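Local atomic coordinates of DUF2235 domain-containing protein (Pseudomonas aeruginosa, PDB entry 4O5P), a protein that probably hydrolyses membrane phospholipids as a type VI secretion effector of the Tle1 family, whose catalytic domain belongs to the alpha/beta-hydrolase clan. Residues D618-G630 with P677-F689. Sequence-based numbering, arbitrary orientation.
Sequences DEAEEYSQIHRDG and PFTDYFRYRLVHF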
loop_
_atom_site.group_PDB
_atom_site.type_symbol
_atom_site.label_atom_id
_atom_site.label_comp_id
_atom_site.label_asym_id
_atom_site.label_seq_id
_atom_site.Cartn_x
_atom_site.Cartn_y
_atom_site.Cartn_z
ATOM N N ASP A 618 24.222 8.383 -9.107
ATOM C CA ASP A 618 23.506 8.512 -7.827
ATOM C C ASP A 618 23.475 7.198 -7.042
ATOM O O ASP A 618 23.533 7.203 -5.818
ATOM C CB ASP A 618 22.064 8.995 -8.034
ATOM C CG ASP A 618 21.977 10.350 -8.732
ATOM O OD1 ASP A 618 23.015 11.025 -8.927
ATOM O OD2 ASP A 618 20.847 10.753 -9.080
ATOM N N GLU A 619 23.350 6.084 -7.758
ATOM C CA GLU A 619 23.340 4.758 -7.155
ATOM C C GLU A 619 24.695 4.475 -6.493
ATOM O O GLU A 619 24.773 3.916 -5.374
ATOM C CB GLU A 619 23.060 3.712 -8.256
ATOM C CG GLU A 619 22.738 2.334 -7.729
ATOM C CD GLU A 619 22.333 1.359 -8.815
ATOM O OE1 GLU A 619 22.522 1.677 -10.010
ATOM O OE2 GLU A 619 21.853 0.260 -8.468
ATOM N N ALA A 620 25.763 4.860 -7.194
ATOM C CA ALA A 620 27.119 4.731 -6.650
ATOM C C ALA A 620 27.250 5.579 -5.385
ATOM O O ALA A 620 27.736 5.111 -4.355
ATOM C CB ALA A 620 28.181 5.142 -7.699
ATOM N N GLU A 621 26.789 6.822 -5.441
ATOM C CA GLU A 621 26.959 7.663 -4.264
ATOM C C GLU A 621 26.100 7.188 -3.092
ATOM O O GLU A 621 26.539 7.259 -1.947
ATOM C CB GLU A 621 26.757 9.150 -4.583
ATOM C CG GLU A 621 26.169 10.001 -3.445
ATOM C CD GLU A 621 27.049 10.133 -2.201
ATOM O OE1 GLU A 621 28.164 9.560 -2.144
ATOM O OE2 GLU A 621 26.609 10.829 -1.251
ATOM N N GLU A 622 24.906 6.662 -3.375
ATOM C CA GLU A 622 24.062 6.146 -2.312
ATOM C C GLU A 622 24.779 4.986 -1.637
ATOM O O GLU A 622 24.822 4.909 -0.404
ATOM C CB GLU A 622 22.672 5.698 -2.839
ATOM C CG GLU A 622 21.721 6.863 -3.199
ATOM C CD GLU A 622 20.275 6.419 -3.470
ATOM O OE1 GLU A 622 19.944 5.220 -3.319
ATOM O OE2 GLU A 622 19.446 7.284 -3.828
ATOM N N TYR A 623 25.313 4.074 -2.454
ATOM C CA TYR A 623 26.047 2.931 -1.916
ATOM C C TYR A 623 27.132 3.433 -0.983
ATOM O O TYR A 623 27.284 2.935 0.134
ATOM C CB TYR A 623 26.682 2.081 -3.030
ATOM C CG TYR A 623 27.611 0.997 -2.500
ATOM C CD1 TYR A 623 28.929 1.295 -2.131
ATOM C CD2 TYR A 623 27.188 -0.321 -2.388
ATOM C CE1 TYR A 623 29.773 0.333 -1.634
ATOM C CE2 TYR A 623 28.043 -1.309 -1.900
ATOM C CZ TYR A 623 29.336 -0.968 -1.524
ATOM O OH TYR A 623 30.220 -1.923 -1.029
ATOM N N SER A 624 27.905 4.411 -1.450
ATOM C CA SER A 624 29.020 4.888 -0.647
ATOM C C SER A 624 28.613 5.601 0.639
ATOM O O SER A 624 29.224 5.396 1.686
ATOM C CB SER A 624 29.975 5.748 -1.490
ATOM O OG SER A 624 30.593 4.946 -2.496
ATOM N N GLN A 625 27.594 6.440 0.578
ATOM C CA GLN A 625 27.132 7.115 1.791
ATOM C C GLN A 625 26.606 6.089 2.807
ATOM O O GLN A 625 26.892 6.185 4.000
ATOM C CB GLN A 625 26.057 8.148 1.442
ATOM C CG GLN A 625 25.693 9.109 2.580
ATOM C CD GLN A 625 24.815 10.241 2.090
ATOM O OE1 GLN A 625 25.305 11.250 1.574
ATOM N NE2 GLN A 625 23.507 10.066 2.217
ATOM N N ILE A 626 25.853 5.100 2.331
ATOM C CA ILE A 626 25.320 4.084 3.226
ATOM C C ILE A 626 26.465 3.277 3.855
ATOM O O ILE A 626 26.466 3.022 5.054
ATOM C CB ILE A 626 24.327 3.161 2.498
ATOM C CG1 ILE A 626 23.029 3.923 2.203
ATOM C CG2 ILE A 626 23.975 1.928 3.354
ATOM C CD1 ILE A 626 22.094 3.206 1.228
ATOM N N HIS A 627 27.436 2.897 3.040
ATOM C CA HIS A 627 28.577 2.140 3.531
ATOM C C HIS A 627 29.330 2.926 4.606
ATOM O O HIS A 627 29.589 2.407 5.693
ATOM C CB HIS A 627 29.495 1.788 2.368
ATOM C CG HIS A 627 30.362 0.602 2.620
ATOM N ND1 HIS A 627 31.497 0.665 3.397
ATOM C CD2 HIS A 627 30.279 -0.674 2.169
ATOM C CE1 HIS A 627 32.075 -0.525 3.419
ATOM N NE2 HIS A 627 31.359 -1.354 2.682
ATOM N N ARG A 628 29.646 4.184 4.313
ATOM C CA ARG A 628 30.348 5.053 5.275
ATOM C C ARG A 628 29.593 5.381 6.575
ATOM O O ARG A 628 30.137 5.164 7.679
ATOM C CB ARG A 628 30.791 6.352 4.590
ATOM C CG ARG A 628 31.675 6.114 3.383
ATOM C CD ARG A 628 32.310 7.410 2.902
ATOM N NE ARG A 628 32.268 7.554 1.449
ATOM C CZ ARG A 628 33.042 6.876 0.608
ATOM N NH1 ARG A 628 33.914 5.990 1.073
ATOM N NH2 ARG A 628 32.946 7.076 -0.701
ATOM N N ASP A 629 28.383 5.941 6.451
ATOM C CA ASP A 629 27.511 6.218 7.608
ATOM C C ASP A 629 27.306 4.943 8.429
ATOM O O ASP A 629 27.454 4.945 9.657
ATOM C CB ASP A 629 26.099 6.706 7.202
ATOM C CG ASP A 629 26.078 8.042 6.445
ATOM O OD1 ASP A 629 27.114 8.735 6.304
ATOM O OD2 ASP A 629 24.970 8.399 5.973
ATOM N N GLY A 630 26.912 3.870 7.749
ATOM C CA GLY A 630 26.747 2.573 8.379
ATOM C C GLY A 630 27.940 2.097 9.203
ATOM O O GLY A 630 27.794 1.712 10.372
ATOM N N PRO A 677 24.341 -5.962 -9.384
ATOM C CA PRO A 677 25.462 -5.134 -8.900
ATOM C C PRO A 677 25.528 -5.128 -7.379
ATOM O O PRO A 677 26.530 -5.539 -6.798
ATOM C CB PRO A 677 25.124 -3.730 -9.415
ATOM C CG PRO A 677 23.672 -3.798 -9.840
ATOM C CD PRO A 677 23.423 -5.207 -10.253
ATOM N N PHE A 678 24.472 -4.636 -6.745
ATOM C CA PHE A 678 24.280 -4.857 -5.322
ATOM C C PHE A 678 22.801 -4.732 -4.986
ATOM O O PHE A 678 22.017 -4.233 -5.805
ATOM C CB PHE A 678 25.148 -3.923 -4.477
ATOM C CG PHE A 678 25.168 -2.495 -4.951
ATOM C CD1 PHE A 678 24.098 -1.654 -4.723
ATOM C CD2 PHE A 678 26.297 -1.981 -5.573
ATOM C CE1 PHE A 678 24.132 -0.339 -5.144
ATOM C CE2 PHE A 678 26.342 -0.671 -5.984
ATOM C CZ PHE A 678 25.261 0.155 -5.774
ATOM N N THR A 679 22.417 -5.195 -3.800
ATOM C CA THR A 679 20.997 -5.325 -3.438
ATOM C C THR A 679 20.399 -4.027 -2.910
ATOM O O THR A 679 21.105 -3.032 -2.783
ATOM C CB THR A 679 20.814 -6.384 -2.356
ATOM O OG1 THR A 679 21.484 -5.960 -1.156
ATOM C CG2 THR A 679 21.389 -7.725 -2.830
ATOM N N ASP A 680 19.104 -4.044 -2.595
ATOM C CA ASP A 680 18.433 -2.860 -2.067
ATOM C C ASP A 680 18.951 -2.428 -0.684
ATOM O O ASP A 680 18.659 -1.325 -0.224
ATOM C CB ASP A 680 16.909 -3.075 -2.036
ATOM C CG ASP A 680 16.310 -3.182 -3.430
ATOM O OD1 ASP A 680 16.931 -2.629 -4.368
ATOM O OD2 ASP A 680 15.238 -3.818 -3.590
ATOM N N TYR A 681 19.724 -3.290 -0.025
ATOM C CA TYR A 681 20.339 -2.921 1.251
ATOM C C TYR A 681 21.214 -1.689 1.089
ATOM O O TYR A 681 21.436 -0.933 2.039
ATOM C CB TYR A 681 21.206 -4.070 1.781
ATOM C CG TYR A 681 20.458 -5.231 2.417
ATOM C CD1 TYR A 681 19.414 -5.017 3.299
ATOM C CD2 TYR A 681 20.824 -6.542 2.141
ATOM C CE1 TYR A 681 18.746 -6.086 3.895
ATOM C CE2 TYR A 681 20.167 -7.613 2.728
ATOM C CZ TYR A 681 19.134 -7.378 3.601
ATOM O OH TYR A 681 18.478 -8.448 4.180
ATOM N N PHE A 682 21.748 -1.501 -0.112
ATOM C CA PHE A 682 22.664 -0.406 -0.324
ATOM C C PHE A 682 22.123 0.656 -1.259
ATOM O O PHE A 682 22.884 1.356 -1.916
ATOM C CB PHE A 682 24.036 -0.933 -0.743
ATOM C CG PHE A 682 24.815 -1.488 0.407
ATOM C CD1 PHE A 682 24.685 -2.818 0.774
ATOM C CD2 PHE A 682 25.625 -0.647 1.176
ATOM C CE1 PHE A 682 25.383 -3.321 1.863
ATOM C CE2 PHE A 682 26.331 -1.132 2.267
ATOM C CZ PHE A 682 26.216 -2.483 2.617
ATOM N N ARG A 683 20.802 0.790 -1.274
ATOM C CA ARG A 683 20.131 1.926 -1.904
ATOM C C ARG A 683 19.164 2.560 -0.905
ATOM O O ARG A 683 18.597 1.866 -0.040
ATOM C CB ARG A 683 19.325 1.471 -3.114
ATOM C CG ARG A 683 20.162 1.037 -4.302
ATOM C CD ARG A 683 19.286 0.419 -5.389
ATOM N NE ARG A 683 20.110 -0.399 -6.256
ATOM C CZ ARG A 683 20.181 -1.721 -6.197
ATOM N NH1 ARG A 683 19.429 -2.399 -5.339
ATOM N NH2 ARG A 683 20.991 -2.367 -7.024
ATOM N N TYR A 684 18.960 3.864 -1.012
ATOM C CA TYR A 684 17.916 4.477 -0.204
ATOM C C TYR A 684 16.569 4.149 -0.817
ATOM O O TYR A 684 16.459 3.929 -2.036
ATOM C CB TYR A 684 18.111 5.988 -0.078
ATOM C CG TYR A 684 19.360 6.348 0.687
ATOM C CD1 TYR A 684 19.544 5.941 1.998
ATOM C CD2 TYR A 684 20.355 7.102 0.089
ATOM C CE1 TYR A 684 20.700 6.276 2.685
ATOM C CE2 TYR A 684 21.487 7.424 0.754
ATOM C CZ TYR A 684 21.660 7.019 2.043
ATOM O OH TYR A 684 22.822 7.384 2.668
ATOM N N ARG A 685 15.552 4.073 0.031
ATOM C CA ARG A 685 14.202 3.778 -0.427
ATOM C C ARG A 685 13.723 4.935 -1.297
ATOM O O ARG A 685 14.034 6.099 -1.016
ATOM C CB ARG A 685 13.284 3.615 0.783
ATOM C CG ARG A 685 11.822 3.363 0.453
ATOM C CD ARG A 685 10.976 3.343 1.722
ATOM N NE ARG A 685 9.673 2.750 1.452
ATOM C CZ ARG A 685 8.652 2.746 2.301
ATOM N NH1 ARG A 685 8.769 3.313 3.504
ATOM N NH2 ARG A 685 7.512 2.185 1.932
ATOM N N LEU A 686 12.988 4.638 -2.361
ATOM C CA LEU A 686 12.449 5.727 -3.178
ATOM C C LEU A 686 11.246 6.327 -2.466
ATOM O O LEU A 686 10.399 5.588 -1.940
ATOM C CB LEU A 686 12.055 5.236 -4.576
ATOM C CG LEU A 686 11.206 6.180 -5.442
ATOM C CD1 LEU A 686 11.959 7.494 -5.746
ATOM C CD2 LEU A 686 10.848 5.467 -6.727
ATOM N N VAL A 687 11.186 7.665 -2.439
ATOM C CA VAL A 687 10.097 8.387 -1.795
ATOM C C VAL A 687 9.557 9.447 -2.743
ATOM O O VAL A 687 10.326 10.231 -3.312
ATOM C CB VAL A 687 10.552 9.092 -0.489
ATOM C CG1 VAL A 687 9.350 9.766 0.199
ATOM C CG2 VAL A 687 11.195 8.118 0.455
ATOM N N HIS A 688 8.245 9.449 -2.934
ATOM C CA HIS A 688 7.582 10.501 -3.697
ATOM C C HIS A 688 6.977 11.535 -2.763
ATOM O O HIS A 688 6.397 11.181 -1.738
ATOM C CB HIS A 688 6.461 9.918 -4.566
ATOM C CG HIS A 688 6.950 8.994 -5.637
ATOM N ND1 HIS A 688 7.232 7.665 -5.404
ATOM C CD2 HIS A 688 7.223 9.212 -6.944
ATOM C CE1 HIS A 688 7.654 7.104 -6.522
ATOM N NE2 HIS A 688 7.661 8.021 -7.471
ATOM N N PHE A 689 7.104 12.808 -3.120
ATOM C CA PHE A 689 6.381 13.853 -2.404
ATOM C C PHE A 689 5.545 14.540 -3.474
ATOM O O PHE A 689 5.989 15.519 -4.093
ATOM C CB PHE A 689 7.318 14.866 -1.736
ATOM C CG PHE A 689 8.468 14.255 -0.981
ATOM C CD1 PHE A 689 9.663 13.946 -1.631
ATOM C CD2 PHE A 689 8.383 14.045 0.388
ATOM C CE1 PHE A 689 10.730 13.400 -0.923
ATOM C CE2 PHE A 689 9.446 13.499 1.095
ATOM C CZ PHE A 689 10.611 13.173 0.438
HETATM O O HOH W 1 22.663 2.779 -4.272
HETATM O O HOH W 2 23.002 6.560 5.152
#
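Y623 CD2 sits over the centre of one face of the F678 ring, 3.6 Å above its plane, while E619 O lies at that ring's edge. Y623 CE2 covers one face of F682. Both ring pairs are oblique, the planes of Y623 and F678 meeting at 41°, and the three rings form an aromatic cluster. With CG anti to the backbone N (chi1 172°), the Y623 ring is carried in between the two phenylalanines. On Y684, I626 CD1 makes a CH-pi contact over one face, 3.8 Å from the ring centroid; water 2 lies in plane at the ring's edge, accepting from Y684 OH and donating to D629 OD2, which also forms a salt bridge to R474. The guanidinium of R683 has F678 CD1 over one face and the carboxylate of E619 at its edge. R683 NE (2.9 Å) and R683 NH2 (3.1 Å) both donate to E619 OE2, NH2 nearly along its C-O axis, NE on the anti side and tilted from the carboxylate plane. R683 NH1 also forms a salt bridge with D680 OD1, its hydrogen bond weak. E619 OE1 turns to R722. The extended chain of E622 crosses Y684 obliquely, E622 CG 3.6 Å from Y684 CD2. E622 OE1 accepts from Y684 N (2.9 Å) from above the carboxylate plane and forms a salt bridge to K695. Water 1 donates to both E619 O and F682 O. The contact thus lays the loop leading to strand 687-689 against helix 616-637; helix 571-587 packs on F678 and F682, helix 469-487 touches I626 and D629, and strand 687-689 pairs with strand 346-353.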